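Local coordinates for putative 2,5-diketo-D-gluconic acid reductase B (Sinorhizobium meliloti, PDB 3UP8), which probably reduces methylglyoxal to hydroxyacetone at the expense of NADPH, as a TIM-barrel member of the aldo/keto reductase family, at residues 187-190 / 191-194; 240-243 / 244-247. All coordinates share one frame; numbering follows the deposited sequence.

Contact 1 of 2, residues 187-190 / 191-194; sequences LDQT and KVLQ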
loop_
_atom_site.group_PDB
_atom_site.type_symbol
_atom_site.label_atom_id
_atom_site.label_comp_id
_atom_site.label_asym_id
_atom_site.label_seq_id
_atom_site.Cartn_x
_atom_site.Cartn_y
_atom_site.Cartn_z
ATOM N N LEU A 187 8.407 -10.287 8.826
ATOM C CA LEU A 187 8.652 -10.771 7.466
ATOM C C LEU A 187 9.764 -9.979 6.799
ATOM O O LEU A 187 9.588 -8.803 6.488
ATOM C CB LEU A 187 7.372 -10.723 6.622
ATOM C CG LEU A 187 7.495 -11.196 5.167
ATOM C CD1 LEU A 187 7.975 -12.664 5.094
ATOM C CD2 LEU A 187 6.140 -11.032 4.479
ATOM N N ASP A 188 10.897 -10.643 6.575
ATOM C CA ASP A 188 12.040 -10.041 5.881
ATOM C C ASP A 188 11.699 -9.719 4.418
ATOM O O ASP A 188 11.153 -10.567 3.701
ATOM C CB ASP A 188 13.248 -10.981 5.918
ATOM C CG ASP A 188 14.448 -10.422 5.161
ATOM O OD1 ASP A 188 14.752 -9.215 5.292
ATOM O OD2 ASP A 188 15.089 -11.190 4.421
ATOM N N GLN A 189 12.016 -8.501 3.990
ATOM C CA GLN A 189 11.821 -8.115 2.586
ATOM C C GLN A 189 13.088 -7.560 1.947
ATOM O O GLN A 189 13.029 -6.730 1.030
ATOM C CB GLN A 189 10.638 -7.131 2.434
ATOM C CG GLN A 189 9.274 -7.764 2.704
ATOM C CD GLN A 189 8.774 -8.667 1.582
ATOM O OE1 GLN A 189 9.546 -9.141 0.737
ATOM N NE2 GLN A 189 7.466 -8.903 1.564
ATOM N N THR A 190 14.237 -8.041 2.427
ATOM C CA THR A 190 15.538 -7.602 1.919
ATOM C C THR A 190 15.660 -7.680 0.398
ATOM O O THR A 190 15.990 -6.688 -0.239
ATOM C CB THR A 190 16.694 -8.392 2.596
ATOM O OG1 THR A 190 16.742 -8.028 3.977
ATOM C CG2 THR A 190 18.041 -8.099 1.935
ATOM N N LYS A 191 15.400 -8.843 -0.180
ATOM C CA LYS A 191 15.558 -9.026 -1.630
ATOM C C LYS A 191 14.570 -8.148 -2.416
ATOM O O LYS A 191 14.955 -7.468 -3.360
ATOM C CB LYS A 191 15.389 -10.495 -2.042
ATOM C CG LYS A 191 16.532 -11.433 -1.643
ATOM C CD LYS A 191 16.314 -12.817 -2.304
ATOM C CE LYS A 191 17.178 -13.909 -1.654
ATOM N NZ LYS A 191 16.908 -15.266 -2.239
ATOM N N VAL A 192 13.307 -8.147 -2.002
ATOM C CA VAL A 192 12.300 -7.299 -2.642
ATOM C C VAL A 192 12.685 -5.810 -2.606
ATOM O O VAL A 192 12.596 -5.114 -3.623
ATOM C CB VAL A 192 10.889 -7.566 -2.047
ATOM C CG1 VAL A 192 9.902 -6.471 -2.433
ATOM C CG2 VAL A 192 10.380 -8.955 -2.513
ATOM N N LEU A 193 13.132 -5.324 -1.445
ATOM C CA LEU A 193 13.558 -3.925 -1.321
ATOM C C LEU A 193 14.719 -3.584 -2.236
ATOM O O LEU A 193 14.748 -2.509 -2.850
ATOM C CB LEU A 193 13.965 -3.603 0.119
ATOM C CG LEU A 193 12.947 -2.962 1.045
ATOM C CD1 LEU A 193 13.515 -2.974 2.475
ATOM C CD2 LEU A 193 12.590 -1.544 0.586
ATOM N N GLN A 194 15.688 -4.492 -2.307
ATOM C CA GLN A 194 16.884 -4.267 -3.111
ATOM C C GLN A 194 16.521 -4.204 -4.591
ATOM O O GLN A 194 17.019 -3.349 -5.315
ATOM C CB GLN A 194 17.960 -5.332 -2.820
ATOM C CG GLN A 194 18.435 -5.283 -1.335
ATOM C CD GLN A 194 19.582 -6.243 -0.993
ATOM O OE1 GLN A 194 19.636 -7.376 -1.483
ATOM N NE2 GLN A 194 20.484 -5.797 -0.116
HETATM O O HOH W 1 14.532 -11.140 1.221
HETATM O O HOH W 2 12.249 -10.094 -0.042
#

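Contact 2 of 2, residues 240-243 / 244-247; sequences VQQQ and DVIV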
loop_
_atom_site.group_PDB
_atom_site.type_symbol
_atom_site.label_atom_id
_atom_site.label_comp_id
_atom_site.label_asym_id
_atom_site.label_seq_id
_atom_site.Cartn_x
_atom_site.Cartn_y
_atom_site.Cartn_z
ATOM N N VAL A 240 8.142 3.432 7.753
ATOM C CA VAL A 240 8.094 4.723 7.091
ATOM C C VAL A 240 9.466 5.408 7.109
ATOM O O VAL A 240 9.772 6.236 6.246
ATOM C CB VAL A 240 6.935 5.556 7.699
ATOM C CG1 VAL A 240 7.426 6.652 8.658
ATOM C CG2 VAL A 240 6.033 6.077 6.616
ATOM N N GLN A 241 10.304 5.015 8.071
ATOM C CA GLN A 241 11.680 5.512 8.170
ATOM C C GLN A 241 12.619 4.847 7.159
ATOM O O GLN A 241 13.704 5.358 6.886
ATOM C CB GLN A 241 12.214 5.315 9.604
ATOM C CG GLN A 241 13.539 6.026 9.906
ATOM C CD GLN A 241 13.798 6.147 11.404
ATOM O OE1 GLN A 241 12.915 6.537 12.179
ATOM N NE2 GLN A 241 15.008 5.823 11.812
ATOM N N GLN A 242 12.218 3.710 6.598
ATOM C CA GLN A 242 13.026 3.071 5.557
ATOM C C GLN A 242 12.870 3.792 4.223
ATOM O O GLN A 242 11.744 4.174 3.843
ATOM C CB GLN A 242 12.612 1.628 5.374
ATOM C CG GLN A 242 13.110 0.701 6.437
ATOM C CD GLN A 242 12.548 -0.685 6.275
ATOM O OE1 GLN A 242 12.864 -1.389 5.315
ATOM N NE2 GLN A 242 11.734 -1.101 7.230
ATOM N N GLN A 243 13.991 3.965 3.518
ATOM C CA GLN A 243 13.985 4.563 2.182
ATOM C C GLN A 243 13.046 3.782 1.274
ATOM O O GLN A 243 13.090 2.552 1.244
ATOM C CB GLN A 243 15.383 4.572 1.556
ATOM C CG GLN A 243 16.429 5.420 2.297
ATOM C CD GLN A 243 15.958 6.843 2.562
ATOM O OE1 GLN A 243 15.650 7.591 1.636
ATOM N NE2 GLN A 243 15.908 7.220 3.835
ATOM N N ASP A 244 12.206 4.511 0.540
ATOM C CA ASP A 244 11.359 3.933 -0.517
ATOM C C ASP A 244 10.197 3.082 -0.021
ATOM O O ASP A 244 9.647 2.292 -0.796
ATOM C CB ASP A 244 12.188 3.104 -1.513
ATOM C CG ASP A 244 13.424 3.845 -2.008
ATOM O OD1 ASP A 244 13.278 4.865 -2.708
ATOM O OD2 ASP A 244 14.544 3.394 -1.679
ATOM N N VAL A 245 9.839 3.215 1.259
ATOM C CA VAL A 245 8.760 2.401 1.824
ATOM C C VAL A 245 7.566 3.264 2.175
ATOM O O VAL A 245 7.708 4.331 2.778
ATOM C CB VAL A 245 9.208 1.591 3.062
ATOM C CG1 VAL A 245 8.039 0.779 3.643
ATOM C CG2 VAL A 245 10.370 0.688 2.714
ATOM N N ILE A 246 6.394 2.790 1.767
ATOM C CA ILE A 246 5.122 3.417 2.048
ATOM C C ILE A 246 4.393 2.427 2.943
ATOM O O ILE A 246 4.581 1.214 2.805
ATOM C CB ILE A 246 4.341 3.623 0.731
ATOM C CG1 ILE A 246 5.135 4.550 -0.196
ATOM C CG2 ILE A 246 2.927 4.141 0.979
ATOM C CD1 ILE A 246 5.121 4.124 -1.666
ATOM N N VAL A 247 3.567 2.933 3.859
ATOM C CA VAL A 247 2.816 2.056 4.748
ATOM C C VAL A 247 1.304 2.355 4.695
ATOM O O VAL A 247 0.889 3.508 4.684
ATOM C CB VAL A 247 3.406 2.093 6.211
ATOM C CG1 VAL A 247 3.322 3.501 6.808
ATOM C CG2 VAL A 247 2.714 1.079 7.105
HETATM O O HOH W 3 9.693 6.166 3.221
#

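Contact 1 of 2, residues 187-190 / 191-194
Gln189 O receives the N-H of Leu193 at 2.8 Å, almost along the axis of its carbonyl (C=O...N angle 167°), and this is the first full-turn bond of the helix for which Gln189 is the N-cap. The next bond in the series runs from Gln194 N to Thr190 O at 3.0 Å, its donor tilted 20° from the carbonyl plane. The earlier N-H groups have no helical carbonyl to meet, and the loop supplies substitutes. Asp188 OD1 accepts the hydroxyl of Thr190 through OG1 at 2.7 Å, on its syn lone pair, and also takes a weak bond from Thr190 N. The carboxylate's other oxygen, OD2, reaches Lys191 N through a water, while a second water links Gln189 OE1 to Val192 N. Aspartate suits position 188, just ahead of the N-cap, since its charge is likely to be steadied by the positive end of the helix dipole. Gln189, bent at chi2 (-75°), runs alongside Val192, with OE1 3.4 Å from Val192 CG2, and gives its NE2 to Glu182 O. Thr190 works with both branches: with OG1 beside the backbone N and facing Asp188, its methyl CG2 lies alongside the amide of Gln194, 3.8 Å from CD. Putting an alanine here would probably cost Asp188 OD1 its hydroxyl partner, the weak bond from Thr190 N remaining, and take the methyl neighbour from the Gln194 amide. Lys191 extends to the carbonyl of the C-terminal Ala298. On the buried side of helix 190-199, Val192 packs against Thr162 and Met165 of helix 162-171, and both Val192 and Leu193 rest on Leu203 of strand 202-206.

Contact 2 of 2, residues 240-243 / 244-247
Gln242 and Val245, the ends of a type II beta turn, touch through Gln242 CB, which sits 3.6 Å from Val245 CG2 as the two side chains cross obliquely. Beyond CG the glutamine chain runs extended (chi2 174°), carrying its amide away from the turn, toward helix 190-199: OE1 is still 4.2 Å from Val245 CG2 and accepts the hydroxyl group of Tyr183 as its polar partner, while NE2 is bonded to Trp238 O in the preceding helix. A glutamine suits this place because its methylenes can pack on valine while its amide serves both a side chain and a helix carbonyl. The turn itself is closed by a weak bond from Val245 N to Gln242 O, 3.4 Å long, and a water lies 2.9 Å from Gln242 O and 2.7 Å from Val245 O. Asp244 takes the third turn position with a left-handed backbone (phi 72°), one that aspartate tolerates better than most residues with a side chain. Its OD2 forms a salt bridge with Arg197, which also donates to Gln243 O. Further out, Val240 CG2 meets Val247 CG1 at 3.7 Å, the two valines crossing at about a right angle. The turn thus joins helix 231-240 to strand 245-249, which lies between strands 202-206 and 37-40 and closes the parallel barrel.

In the fold
Contact 1 comes first along the chain, where the loop after strand 176-182 enters helix 190-199; contact 2 follows where helix 231-240 turns into strand 245-249, the eighth of the barrel. Their centres lie 12 Å apart, yet they touch directly through Leu193: its CD1 is 3.3 Å from Gln242 OE1 and its CD2 is 3.8 Å from Val245 CG2. Tyr183 neighbours both, packing with Gln189 and Leu193 and bonding Gln242, and Arg197 of helix 190-199 holds the turn at 242-245. The pair therefore fastens an outer helix to the closing strand of the TIM barrel, away from the predicted catalytic residues.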